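Local coordinates for protein peptidoglycan glycosyltransferase (Atopobium parvulum, PDB 4OVD) that belongs to the penicillin-binding proteins, carrying a dimerisation domain and a transpeptidase-family domain in which helices pack on both faces of an antiparallel sheet, at residues K240-K245 against T534-S539; F510-C515 against S539-V544; L525-G530 against V544-F549. All coordinates share one frame; numbering follows the deposited sequence.

Contact 1: residues K240-K245 against T534-S539; sequences KDFEAK and THQLAS
T534 OG1 donates to the carbonyl oxygen of F242, a bond of 2.6 Å that joins the loop 534-539 to the end of helix 225-242. The hydroxyl approaches at a C=O...donor angle of 150° and stands somewhat out of the carbonyl plane. Beside it, the amide of Q536 meets the rim of the F242 ring: NE2 comes to 3.4 Å from CD1, near the ring plane, and the two side chains cross at about a right angle. The amide is turned well out of the plane of the ring. T534 CB also packs on A244 CA at 4.1 Å.

A second bond holds the threonine hydroxyl. With OG1 turned opposite the backbone N (chi1 -179°), it donates to F242 O while accepting from Q536 N at 3.3 Å, a nearly straight bond of 164°. Just after the helix end, K245 NZ and E243 OE1 form a salt bridge of 3.0 Å within 240-245. Farther out, backbone bonds from K245 to D533 and from T534 to F510 tie the two segments to the residue just after strand 525-532 and to the start of strand 510-518. Two motifs face each other here: an ST turn at T534 and the Schellman motif closing helix 225-242 at E243.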
ATOM      1  N   LYS A 240      -5.177 -15.411 -11.061  1.00 50.10           N
ATOM      2  CA  LYS A 240      -5.748 -16.521 -11.828  1.00 55.09           C
ATOM      3  C   LYS A 240      -7.115 -16.980 -11.256  1.00 52.52           C
ATOM      4  O   LYS A 240      -8.140 -16.949 -11.965  1.00 55.85           O
ATOM      5  CB  LYS A 240      -4.740 -17.687 -11.870  1.00 62.11           C
ATOM      6  CG  LYS A 240      -5.203 -18.935 -12.598  1.00 70.87           C
ATOM      7  CD  LYS A 240      -4.193 -20.089 -12.552  1.00 73.88           C
ATOM      8  CE  LYS A 240      -4.897 -21.396 -12.914  1.00 78.53           C
ATOM      9  NZ  LYS A 240      -3.972 -22.560 -13.072  1.00 86.68           N
ATOM     10  N   ASP A 241      -7.164 -17.339  -9.973  1.00 50.87           N
ATOM     11  CA  ASP A 241      -8.411 -17.845  -9.336  1.00 51.65           C
ATOM     12  C   ASP A 241      -9.569 -16.899  -9.329  1.00 53.09           C
ATOM     13  O   ASP A 241     -10.701 -17.339  -9.442  1.00 55.83           O
ATOM     14  CB  ASP A 241      -8.210 -18.251  -7.856  1.00 56.06           C
ATOM     15  CG  ASP A 241      -7.108 -19.302  -7.652  1.00 62.05           C
ATOM     16  OD1 ASP A 241      -6.767 -20.058  -8.589  1.00 67.31           O
ATOM     17  OD2 ASP A 241      -6.554 -19.345  -6.524  1.00 72.10           O
ATOM     18  N   PHE A 242      -9.307 -15.600  -9.164  1.00 51.27           N
ATOM     19  CA  PHE A 242     -10.392 -14.608  -9.087  1.00 46.30           C
ATOM     20  C   PHE A 242     -10.579 -13.808 -10.376  1.00 54.54           C
ATOM     21  O   PHE A 242     -11.391 -12.862 -10.439  1.00 52.15           O
ATOM     22  CB  PHE A 242     -10.190 -13.749  -7.828  1.00 49.66           C
ATOM     23  CG  PHE A 242     -10.086 -14.574  -6.566  1.00 45.40           C
ATOM     24  CD1 PHE A 242     -11.205 -15.246  -6.067  1.00 47.45           C
ATOM     25  CD2 PHE A 242      -8.901 -14.671  -5.874  1.00 48.19           C
ATOM     26  CE1 PHE A 242     -11.120 -16.010  -4.907  1.00 50.43           C
ATOM     27  CE2 PHE A 242      -8.810 -15.428  -4.713  1.00 48.71           C
ATOM     28  CZ  PHE A 242      -9.906 -16.109  -4.233  1.00 49.51           C
ATOM     29  N   GLU A 243      -9.857 -14.208 -11.432  1.00 58.00           N
ATOM     30  CA  GLU A 243     -10.048 -13.602 -12.737  1.00 61.94           C
ATOM     31  C   GLU A 243      -9.853 -12.071 -12.640  1.00 52.75           C
ATOM     32  O   GLU A 243     -10.732 -11.311 -12.981  1.00 56.45           O
ATOM     33  CB  GLU A 243     -11.483 -13.957 -13.211  1.00 60.92           C
ATOM     34  CG  GLU A 243     -11.752 -15.426 -13.554  1.00 74.88           C
ATOM     35  CD  GLU A 243     -11.739 -15.741 -15.060  1.00 90.88           C
ATOM     36  OE1 GLU A 243     -12.488 -15.078 -15.831  1.00 86.11           O
ATOM     37  OE2 GLU A 243     -11.056 -16.709 -15.480  1.00 89.58           O
ATOM     38  N   ALA A 244      -8.719 -11.640 -12.118  1.00 49.02           N
ATOM     39  CA  ALA A 244      -8.465 -10.221 -11.988  1.00 49.06           C
ATOM     40  C   ALA A 244      -7.862  -9.930 -13.330  1.00 49.89           C
ATOM     41  O   ALA A 244      -6.740 -10.321 -13.569  1.00 46.61           O
ATOM     42  CB  ALA A 244      -7.467  -9.938 -10.883  1.00 41.87           C
ATOM     43  N   LYS A 245      -8.627  -9.299 -14.211  1.00 51.74           N
ATOM     44  CA  LYS A 245      -8.150  -9.033 -15.575  1.00 53.18           C
ATOM     45  C   LYS A 245      -7.029  -8.007 -15.654  1.00 54.98           C
ATOM     46  O   LYS A 245      -6.252  -8.000 -16.585  1.00 53.41           O
ATOM     47  CB  LYS A 245      -9.316  -8.643 -16.465  1.00 63.36           C
ATOM     48  CG  LYS A 245     -10.317  -9.755 -16.654  1.00 68.88           C
ATOM     49  CD  LYS A 245      -9.637 -11.056 -17.071  1.00 80.08           C
ATOM     50  CE  LYS A 245     -10.671 -12.059 -17.546  1.00 92.79           C
ATOM     51  NZ  LYS A 245     -11.758 -12.241 -16.546  1.00 94.57           N
ATOM     52  N   THR A 534     -11.814  -7.452 -11.171  1.00 44.11           N
ATOM     53  CA  THR A 534     -12.415  -8.711 -10.805  1.00 49.48           C
ATOM     54  C   THR A 534     -13.910  -8.489 -10.489  1.00 41.90           C
ATOM     55  O   THR A 534     -14.326  -7.441 -10.076  1.00 50.81           O
ATOM     56  CB  THR A 534     -11.702  -9.429  -9.632  1.00 46.92           C
ATOM     57  OG1 THR A 534     -12.391 -10.652  -9.405  1.00 45.94           O
ATOM     58  CG2 THR A 534     -11.787  -8.640  -8.329  1.00 51.58           C
ATOM     59  N   HIS A 535     -14.706  -9.511 -10.624  1.00 49.72           N
ATOM     60  CA  HIS A 535     -16.133  -9.399 -10.352  1.00 55.67           C
ATOM     61  C   HIS A 535     -16.467  -9.965  -9.035  1.00 50.82           C
ATOM     62  O   HIS A 535     -17.595  -9.866  -8.589  1.00 53.35           O
ATOM     63  CB  HIS A 535     -16.961 -10.061 -11.467  1.00 59.80           C
ATOM     64  CG  HIS A 535     -17.088  -9.184 -12.670  1.00 68.01           C
ATOM     65  ND1 HIS A 535     -16.303  -9.332 -13.797  1.00 71.22           N
ATOM     66  CD2 HIS A 535     -17.821  -8.061 -12.868  1.00 72.98           C
ATOM     67  CE1 HIS A 535     -16.606  -8.388 -14.670  1.00 76.25           C
ATOM     68  NE2 HIS A 535     -17.527  -7.605 -14.133  1.00 81.48           N
ATOM     69  N   GLN A 536     -15.491 -10.599  -8.427  1.00 50.79           N
ATOM     70  CA  GLN A 536     -15.699 -11.130  -7.110  1.00 54.49           C
ATOM     71  C   GLN A 536     -15.440 -10.121  -6.027  1.00 50.16           C
ATOM     72  O   GLN A 536     -14.487  -9.350  -6.114  1.00 45.04           O
ATOM     73  CB  GLN A 536     -14.847 -12.333  -6.885  1.00 58.91           C
ATOM     74  CG  GLN A 536     -15.320 -13.476  -7.756  1.00 76.03           C
ATOM     75  CD  GLN A 536     -14.855 -14.768  -7.174  1.00 77.81           C
ATOM     76  OE1 GLN A 536     -15.199 -15.120  -6.030  1.00 84.21           O
ATOM     77  NE2 GLN A 536     -14.055 -15.474  -7.925  1.00 75.37           N
ATOM     78  N   LEU A 537     -16.273 -10.192  -4.981  1.00 45.22           N
ATOM     79  CA  LEU A 537     -16.238  -9.262  -3.848  1.00 40.86           C
ATOM     80  C   LEU A 537     -15.014  -9.446  -3.039  1.00 37.56           C
ATOM     81  O   LEU A 537     -14.551 -10.563  -2.878  1.00 40.40           O
ATOM     82  CB  LEU A 537     -17.428  -9.525  -2.932  1.00 47.72           C
ATOM     83  CG  LEU A 537     -18.819  -9.259  -3.520  1.00 54.19           C
ATOM     84  CD1 LEU A 537     -19.884 -10.016  -2.756  1.00 53.07           C
ATOM     85  CD2 LEU A 537     -19.109  -7.768  -3.596  1.00 63.30           C
ATOM     86  N   ALA A 538     -14.501  -8.349  -2.485  1.00 38.50           N
ATOM     87  CA  ALA A 538     -13.344  -8.389  -1.582  1.00 35.65           C
ATOM     88  C   ALA A 538     -13.485  -9.413  -0.389  1.00 32.53           C
ATOM     89  O   ALA A 538     -12.509 -10.081  -0.009  1.00 34.50           O
ATOM     90  CB  ALA A 538     -13.065  -6.990  -1.084  1.00 37.42           C
ATOM     91  N   SER A 539     -14.698  -9.591   0.122  1.00 31.92           N
ATOM     92  CA  SER A 539     -14.971 -10.509   1.227  1.00 33.80           C
ATOM     93  C   SER A 539     -14.684 -11.979   0.842  1.00 37.77           C
ATOM     94  O   SER A 539     -14.355 -12.801   1.714  1.00 35.72           O
ATOM     95  CB  SER A 539     -16.426 -10.399   1.638  1.00 34.81           C
ATOM     96  OG  SER A 539     -17.296 -10.785   0.556  1.00 38.16           O
TER

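Contact 2: residues F510-C515 against S539-V544; sequences FVASFC and SQSAAV
The methyl group of A542 lies over the backbone of strand 510-518, its CB 3.6 Å from A512 O and 3.7 Å from both S513 C and F514 N. It thus covers the peptide link between S513 and F514, and the contact is purely van der Waals, without a hydrogen bond across the segments. This is the first turn of the C-terminal helix 542-556 settling on the five-stranded antiparallel sheet of the penicillin-binding domain, as in the penicillin-binding (serine beta-lactamase-like) fold. With an alanine at the point of closest approach, the backbones come near: the CA atoms of S513 and A542 are 5.4 Å apart.

F514 flanks A542 on the next residue of the strand that points to the helix. Its CB touches A542 CB at 4.0 Å. Because CG stands anti to the backbone nitrogen (chi1 -177°), the ring leads off past A543, approaching that residue obliquely, with CD1 4.1 Å from A543 CB. There it meets the ring of F546 edge-to-face, one turn along the helix, and also reaches A480.

S513, between A512 and F514 on the strand, points to the opposite face, where its hydroxyl bonds to that of Y528 and its side chain touches F418 of helix 418-429. The sheet is therefore covered by helices on both faces.

At the start of the helix, S541 holds the N-cap position, yet its hydroxyl makes no capping bond; it pairs instead with L537 O. With chi1 at 61°, S541 OG also rests 3.7 Å from A512 CB.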
ATOM      1  N   PHE A 510     -13.920  -3.258 -11.317  1.00 45.69           N
ATOM      2  CA  PHE A 510     -13.814  -3.122  -9.836  1.00 39.74           C
ATOM      3  C   PHE A 510     -12.511  -3.637  -9.287  1.00 37.58           C
ATOM      4  O   PHE A 510     -11.939  -4.652  -9.729  1.00 44.22           O
ATOM      5  CB  PHE A 510     -14.929  -3.855  -9.095  1.00 47.46           C
ATOM      6  CG  PHE A 510     -16.296  -3.490  -9.554  1.00 64.45           C
ATOM      7  CD1 PHE A 510     -16.972  -2.417  -8.995  1.00 66.14           C
ATOM      8  CD2 PHE A 510     -16.915  -4.221 -10.571  1.00 79.21           C
ATOM      9  CE1 PHE A 510     -18.252  -2.085  -9.439  1.00 72.86           C
ATOM     10  CE2 PHE A 510     -18.188  -3.884 -11.027  1.00 79.44           C
ATOM     11  CZ  PHE A 510     -18.853  -2.812 -10.452  1.00 78.65           C
ATOM     12  N   VAL A 511     -12.105  -3.041  -8.179  1.00 35.38           N
ATOM     13  CA  VAL A 511     -10.873  -3.426  -7.537  1.00 32.96           C
ATOM     14  C   VAL A 511     -11.301  -3.976  -6.199  1.00 34.18           C
ATOM     15  O   VAL A 511     -12.079  -3.337  -5.465  1.00 35.21           O
ATOM     16  CB  VAL A 511      -9.991  -2.187  -7.341  1.00 36.10           C
ATOM     17  CG1 VAL A 511      -8.745  -2.537  -6.521  1.00 37.44           C
ATOM     18  CG2 VAL A 511      -9.594  -1.610  -8.686  1.00 39.42           C
ATOM     19  N   ALA A 512     -10.879  -5.182  -5.901  1.00 34.54           N
ATOM     20  CA  ALA A 512     -11.237  -5.792  -4.621  1.00 34.08           C
ATOM     21  C   ALA A 512     -10.002  -5.736  -3.777  1.00 33.14           C
ATOM     22  O   ALA A 512      -9.008  -6.371  -4.123  1.00 34.95           O
ATOM     23  CB  ALA A 512     -11.661  -7.246  -4.807  1.00 35.23           C
ATOM     24  N   SER A 513     -10.134  -5.147  -2.597  1.00 32.73           N
ATOM     25  CA  SER A 513      -9.004  -4.925  -1.689  1.00 31.69           C
ATOM     26  C   SER A 513      -9.284  -5.340  -0.288  1.00 32.43           C
ATOM     27  O   SER A 513     -10.432  -5.386   0.125  1.00 32.57           O
ATOM     28  CB  SER A 513      -8.794  -3.429  -1.563  1.00 32.04           C
ATOM     29  OG  SER A 513      -8.413  -2.941  -2.830  1.00 39.62           O
ATOM     30  N   PHE A 514      -8.236  -5.725   0.405  1.00 31.39           N
ATOM     31  CA  PHE A 514      -8.339  -5.960   1.786  1.00 31.08           C
ATOM     32  C   PHE A 514      -7.042  -5.424   2.437  1.00 37.32           C
ATOM     33  O   PHE A 514      -5.963  -5.746   1.959  1.00 38.03           O
ATOM     34  CB  PHE A 514      -8.493  -7.432   2.158  1.00 32.51           C
ATOM     35  CG  PHE A 514      -8.668  -7.617   3.630  1.00 28.19           C
ATOM     36  CD1 PHE A 514      -9.878  -7.409   4.189  1.00 31.41           C
ATOM     37  CD2 PHE A 514      -7.608  -7.917   4.448  1.00 33.63           C
ATOM     38  CE1 PHE A 514     -10.039  -7.576   5.584  1.00 33.66           C
ATOM     39  CE2 PHE A 514      -7.746  -8.105   5.840  1.00 33.14           C
ATOM     40  CZ  PHE A 514      -8.966  -7.934   6.376  1.00 31.65           C
ATOM     41  N   CYS A 515      -7.167  -4.674   3.530  1.00 33.47           N
ATOM     42  CA  CYS A 515      -5.995  -4.206   4.246  1.00 33.15           C
ATOM     43  C   CYS A 515      -6.204  -4.633   5.698  1.00 37.63           C
ATOM     44  O   CYS A 515      -7.238  -4.281   6.290  1.00 37.93           O
ATOM     45  CB  CYS A 515      -5.820  -2.693   4.176  1.00 36.66           C
ATOM     46  SG  CYS A 515      -4.130  -2.224   4.781  1.00 47.28           S
ATOM     47  N   SER A 539     -14.698  -9.591   0.122  1.00 31.92           N
ATOM     48  CA  SER A 539     -14.971 -10.509   1.227  1.00 33.80           C
ATOM     49  C   SER A 539     -14.684 -11.979   0.842  1.00 37.77           C
ATOM     50  O   SER A 539     -14.355 -12.801   1.714  1.00 35.72           O
ATOM     51  CB  SER A 539     -16.426 -10.399   1.638  1.00 34.81           C
ATOM     52  OG  SER A 539     -17.296 -10.785   0.556  1.00 38.16           O
ATOM     53  N   GLN A 540     -14.804 -12.300  -0.459  1.00 37.73           N
ATOM     54  CA  GLN A 540     -14.577 -13.653  -0.934  1.00 37.64           C
ATOM     55  C   GLN A 540     -13.284 -13.754  -1.697  1.00 41.65           C
ATOM     56  O   GLN A 540     -12.908 -14.843  -2.168  1.00 39.85           O
ATOM     57  CB  GLN A 540     -15.732 -14.114  -1.863  1.00 42.91           C
ATOM     58  CG  GLN A 540     -17.109 -14.057  -1.184  1.00 40.02           C
ATOM     59  CD  GLN A 540     -17.059 -14.727   0.198  1.00 47.26           C
ATOM     60  OE1 GLN A 540     -16.432 -15.782   0.375  1.00 47.16           O
ATOM     61  NE2 GLN A 540     -17.676 -14.090   1.195  1.00 42.76           N
ATOM     62  N   SER A 541     -12.566 -12.660  -1.873  1.00 38.68           N
ATOM     63  CA  SER A 541     -11.366 -12.774  -2.662  1.00 36.36           C
ATOM     64  C   SER A 541     -10.169 -12.191  -1.989  1.00 39.89           C
ATOM     65  O   SER A 541      -9.370 -12.902  -1.440  1.00 38.33           O
ATOM     66  CB  SER A 541     -11.596 -12.194  -4.055  1.00 40.82           C
ATOM     67  OG  SER A 541     -11.922 -10.841  -3.989  1.00 39.28           O
ATOM     68  N   ALA A 542     -10.067 -10.879  -1.948  1.00 34.89           N
ATOM     69  CA  ALA A 542      -8.918 -10.317  -1.373  1.00 32.14           C
ATOM     70  C   ALA A 542      -8.764 -10.705   0.089  1.00 31.26           C
ATOM     71  O   ALA A 542      -7.631 -10.867   0.579  1.00 35.37           O
ATOM     72  CB  ALA A 542      -9.009  -8.819  -1.513  1.00 34.63           C
ATOM     73  N   ALA A 543      -9.864 -10.799   0.812  1.00 34.24           N
ATOM     74  CA  ALA A 543      -9.805 -11.176   2.225  1.00 34.40           C
ATOM     75  C   ALA A 543      -9.289 -12.605   2.360  1.00 39.35           C
ATOM     76  O   ALA A 543      -8.571 -12.913   3.293  1.00 39.08           O
ATOM     77  CB  ALA A 543     -11.175 -11.061   2.869  1.00 32.43           C
ATOM     78  N   VAL A 544      -9.646 -13.472   1.425  1.00 39.86           N
ATOM     79  CA  VAL A 544      -9.203 -14.887   1.450  1.00 39.70           C
ATOM     80  C   VAL A 544      -7.706 -14.992   1.209  1.00 47.75           C
ATOM     81  O   VAL A 544      -6.989 -15.721   1.915  1.00 40.14           O
ATOM     82  CB  VAL A 544      -9.971 -15.735   0.422  1.00 42.22           C
ATOM     83  CG1 VAL A 544      -9.395 -17.139   0.302  1.00 46.42           C
ATOM     84  CG2 VAL A 544     -11.433 -15.823   0.789  1.00 42.93           C
TER

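Contact 3: residues L525-G530 against V544-F549; sequences LMVYVG and VVFSQF
V527 and V529 face helix 542-556 from alternate positions of strand 525-532, and apolar side-chain contacts carry most of the meeting. Three side chains of the helix receive them: V545, F546 and F549.

Among the aliphatic contacts, V529 CG1 meets V545 CG1 at 3.8 Å, branch against branch. In both valines this is the methyl anti to the backbone nitrogen. The other branch of V529 turns to the helix backbone, where CG2 lies 3.9 Å from F546 N and also close to F546 CB. V529 therefore sits against the join between two successive helix residues, and its CA and that of F546 are 6.3 Å apart, the nearest pair of the two backbones.

The aromatic contacts gather on V527. Its CB is 3.7 Å from F546 CE2, while its CG1 touches the edge of the F549 ring at CD2, 3.9 Å away and near the ring plane. The side chain is thus wedged between two rings one helical turn apart. F546 also presents its edge to the strand backbone: V527 O lies in the ring plane, 3.6 Å from F546 CE2. F549 leans further, onto I250 and A252 of the neighbouring strand 248-253 and A231 of helix 225-242.

No hydrogen bond crosses the segments. Within the helix, S547 OG donates to V544 O at 2.7 Å, on the side turned away from the sheet.

M526, a selenomethionine, and Y528 point to the other face, against helix 418-429. With the axes 8.3 Å apart and the directions 142° from each other, the C-terminal helix runs roughly antiparallel to this central strand, as in the helix-sheet-helix sandwich of the penicillin-binding domain.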
ATOM      1  N   LEU A 525       2.972  -6.262  11.996  1.00 47.04           N
ATOM      2  CA  LEU A 525       2.537  -6.670  10.641  1.00 47.17           C
ATOM      3  C   LEU A 525       1.193  -6.186  10.093  1.00 42.56           C
ATOM      4  O   LEU A 525       0.131  -6.378  10.716  1.00 37.54           O
ATOM      5  CB  LEU A 525       2.515  -8.205  10.608  1.00 44.35           C
ATOM      6  CG  LEU A 525       2.080  -8.857   9.291  1.00 47.66           C
ATOM      7  CD1 LEU A 525       3.087  -8.645   8.165  1.00 49.13           C
ATOM      8  CD2 LEU A 525       1.973 -10.342   9.526  1.00 50.39           C
HETATM    9  N   MSE A 526       1.225  -5.650   8.873  1.00 36.98           N
HETATM   10  CA  MSE A 526       0.039  -5.251   8.201  1.00 34.56           C
HETATM   11  C   MSE A 526       0.253  -5.709   6.772  1.00 39.34           C
HETATM   12  O   MSE A 526       1.354  -5.625   6.218  1.00 39.42           O
HETATM   13  CB  MSE A 526      -0.079  -3.732   8.308  1.00 38.42           C
HETATM   14  CG  MSE A 526      -1.439  -3.180   7.956  1.00 50.10           C
HETATM   15 SE   MSE A 526      -1.476  -1.175   8.113  0.74 48.76          SE
HETATM   16  CE  MSE A 526      -0.386  -1.008   6.545  1.00 40.13           C
ATOM     17  N   VAL A 527      -0.805  -6.188   6.156  1.00 33.24           N
ATOM     18  CA  VAL A 527      -0.749  -6.678   4.810  1.00 34.07           C
ATOM     19  C   VAL A 527      -1.904  -6.113   4.008  1.00 36.01           C
ATOM     20  O   VAL A 527      -3.049  -5.941   4.556  1.00 33.30           O
ATOM     21  CB  VAL A 527      -0.908  -8.177   4.814  1.00 33.45           C
ATOM     22  CG1 VAL A 527      -1.233  -8.682   3.445  1.00 38.83           C
ATOM     23  CG2 VAL A 527       0.296  -8.854   5.441  1.00 38.18           C
ATOM     24  N   TYR A 528      -1.592  -5.831   2.739  1.00 34.67           N
ATOM     25  CA  TYR A 528      -2.547  -5.335   1.763  1.00 30.77           C
ATOM     26  C   TYR A 528      -2.608  -6.253   0.578  1.00 31.50           C
ATOM     27  O   TYR A 528      -1.593  -6.677   0.073  1.00 36.69           O
ATOM     28  CB  TYR A 528      -2.164  -3.910   1.207  1.00 33.14           C
ATOM     29  CG  TYR A 528      -3.061  -3.531   0.038  1.00 29.49           C
ATOM     30  CD1 TYR A 528      -2.721  -3.840  -1.250  1.00 34.17           C
ATOM     31  CD2 TYR A 528      -4.238  -2.855   0.237  1.00 33.87           C
ATOM     32  CE1 TYR A 528      -3.542  -3.471  -2.318  1.00 34.11           C
ATOM     33  CE2 TYR A 528      -5.061  -2.529  -0.788  1.00 30.56           C
ATOM     34  CZ  TYR A 528      -4.696  -2.827  -2.074  1.00 32.24           C
ATOM     35  OH  TYR A 528      -5.577  -2.495  -3.100  1.00 34.69           O
ATOM     36  N   VAL A 529      -3.811  -6.546   0.120  1.00 31.20           N
ATOM     37  CA  VAL A 529      -4.067  -7.371  -1.024  1.00 32.13           C
ATOM     38  C   VAL A 529      -5.102  -6.672  -1.873  1.00 33.90           C
ATOM     39  O   VAL A 529      -6.163  -6.245  -1.387  1.00 31.69           O
ATOM     40  CB  VAL A 529      -4.684  -8.733  -0.692  1.00 34.55           C
ATOM     41  CG1 VAL A 529      -4.935  -9.481  -1.997  1.00 38.86           C
ATOM     42  CG2 VAL A 529      -3.789  -9.550   0.258  1.00 35.56           C
ATOM     43  N   GLY A 530      -4.796  -6.525  -3.154  1.00 32.46           N
ATOM     44  CA  GLY A 530      -5.696  -5.899  -4.111  1.00 29.69           C
ATOM     45  C   GLY A 530      -5.760  -6.723  -5.389  1.00 31.61           C
ATOM     46  O   GLY A 530      -4.754  -7.191  -5.838  1.00 35.14           O
ATOM     47  N   VAL A 544      -9.646 -13.472   1.425  1.00 39.86           N
ATOM     48  CA  VAL A 544      -9.203 -14.887   1.450  1.00 39.70           C
ATOM     49  C   VAL A 544      -7.706 -14.992   1.209  1.00 47.75           C
ATOM     50  O   VAL A 544      -6.989 -15.721   1.915  1.00 40.14           O
ATOM     51  CB  VAL A 544      -9.971 -15.735   0.422  1.00 42.22           C
ATOM     52  CG1 VAL A 544      -9.395 -17.139   0.302  1.00 46.42           C
ATOM     53  CG2 VAL A 544     -11.433 -15.823   0.789  1.00 42.93           C
ATOM     54  N   VAL A 545      -7.211 -14.210   0.245  1.00 38.91           N
ATOM     55  CA  VAL A 545      -5.806 -14.184  -0.047  1.00 37.23           C
ATOM     56  C   VAL A 545      -5.053 -13.661   1.165  1.00 36.54           C
ATOM     57  O   VAL A 545      -4.016 -14.192   1.529  1.00 41.62           O
ATOM     58  CB  VAL A 545      -5.508 -13.283  -1.279  1.00 40.92           C
ATOM     59  CG1 VAL A 545      -4.024 -13.149  -1.501  1.00 41.44           C
ATOM     60  CG2 VAL A 545      -6.195 -13.818  -2.524  1.00 43.14           C
ATOM     61  N   PHE A 546      -5.562 -12.634   1.803  1.00 38.07           N
ATOM     62  CA  PHE A 546      -4.895 -12.091   3.004  1.00 42.27           C
ATOM     63  C   PHE A 546      -4.718 -13.151   4.102  1.00 38.31           C
ATOM     64  O   PHE A 546      -3.642 -13.234   4.739  1.00 39.41           O
ATOM     65  CB  PHE A 546      -5.694 -10.916   3.573  1.00 38.01           C
ATOM     66  CG  PHE A 546      -5.249 -10.465   4.958  1.00 40.27           C
ATOM     67  CD1 PHE A 546      -5.589 -11.195   6.074  1.00 35.78           C
ATOM     68  CD2 PHE A 546      -4.536  -9.270   5.140  1.00 39.20           C
ATOM     69  CE1 PHE A 546      -5.212 -10.779   7.338  1.00 40.95           C
ATOM     70  CE2 PHE A 546      -4.176  -8.831   6.406  1.00 40.08           C
ATOM     71  CZ  PHE A 546      -4.523  -9.576   7.513  1.00 42.77           C
ATOM     72  N   SER A 547      -5.767 -13.922   4.377  1.00 40.42           N
ATOM     73  CA  SER A 547      -5.679 -14.909   5.450  1.00 47.49           C
ATOM     74  C   SER A 547      -4.518 -15.855   5.261  1.00 44.16           C
ATOM     75  O   SER A 547      -3.827 -16.143   6.218  1.00 45.17           O
ATOM     76  CB  SER A 547      -6.981 -15.715   5.707  1.00 52.37           C
ATOM     77  OG  SER A 547      -7.445 -16.373   4.544  1.00 65.86           O
ATOM     78  N   GLN A 548      -4.309 -16.323   4.037  1.00 46.87           N
ATOM     79  CA  GLN A 548      -3.207 -17.214   3.732  1.00 49.59           C
ATOM     80  C   GLN A 548      -1.852 -16.490   3.687  1.00 51.79           C
ATOM     81  O   GLN A 548      -0.881 -16.924   4.303  1.00 51.44           O
ATOM     82  CB  GLN A 548      -3.466 -17.965   2.423  1.00 54.13           C
ATOM     83  CG  GLN A 548      -2.271 -18.806   1.936  1.00 66.43           C
ATOM     84  CD  GLN A 548      -1.743 -19.901   2.899  1.00 78.83           C
ATOM     85  OE1 GLN A 548      -0.671 -20.491   2.646  1.00 95.85           O
ATOM     86  NE2 GLN A 548      -2.479 -20.195   3.964  1.00 73.64           N
ATOM     87  N   PHE A 549      -1.765 -15.342   3.026  1.00 44.60           N
ATOM     88  CA  PHE A 549      -0.502 -14.717   2.973  1.00 41.97           C
ATOM     89  C   PHE A 549      -0.060 -14.061   4.315  1.00 43.16           C
ATOM     90  O   PHE A 549       1.112 -14.099   4.715  1.00 45.70           O
ATOM     91  CB  PHE A 549      -0.454 -13.716   1.813  1.00 40.02           C
ATOM     92  CG  PHE A 549       0.816 -12.995   1.753  1.00 41.11           C
ATOM     93  CD1 PHE A 549       1.946 -13.617   1.271  1.00 45.20           C
ATOM     94  CD2 PHE A 549       0.901 -11.682   2.189  1.00 46.73           C
ATOM     95  CE1 PHE A 549       3.158 -12.963   1.242  1.00 47.36           C
ATOM     96  CE2 PHE A 549       2.101 -11.029   2.182  1.00 43.22           C
ATOM     97  CZ  PHE A 549       3.234 -11.665   1.695  1.00 49.23           C
TER

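How the contacts relate
The three contacts follow helix 542-556 from the loop before it onto the sheet. Contacts 1 and 2 have centres 8 Å apart and share S539; A538 O probably accepts from A543 N at 2.9 Å, and F242 CE1 packs against Q540 O at 3.5 Å. Contacts 2 and 3, 9 Å apart, use neighbouring strands of one sheet and share V544; F514 N probably donates to V529 O at 2.8 Å. Contacts 1 and 3, with centres 14 Å apart, still touch where F242 CE2 packs on V545 CG2 at 3.8 Å. A calcium ion lies about 8 Å from the side chain of S513, about 12 Å from that of T534 and about 13 Å from that of V529.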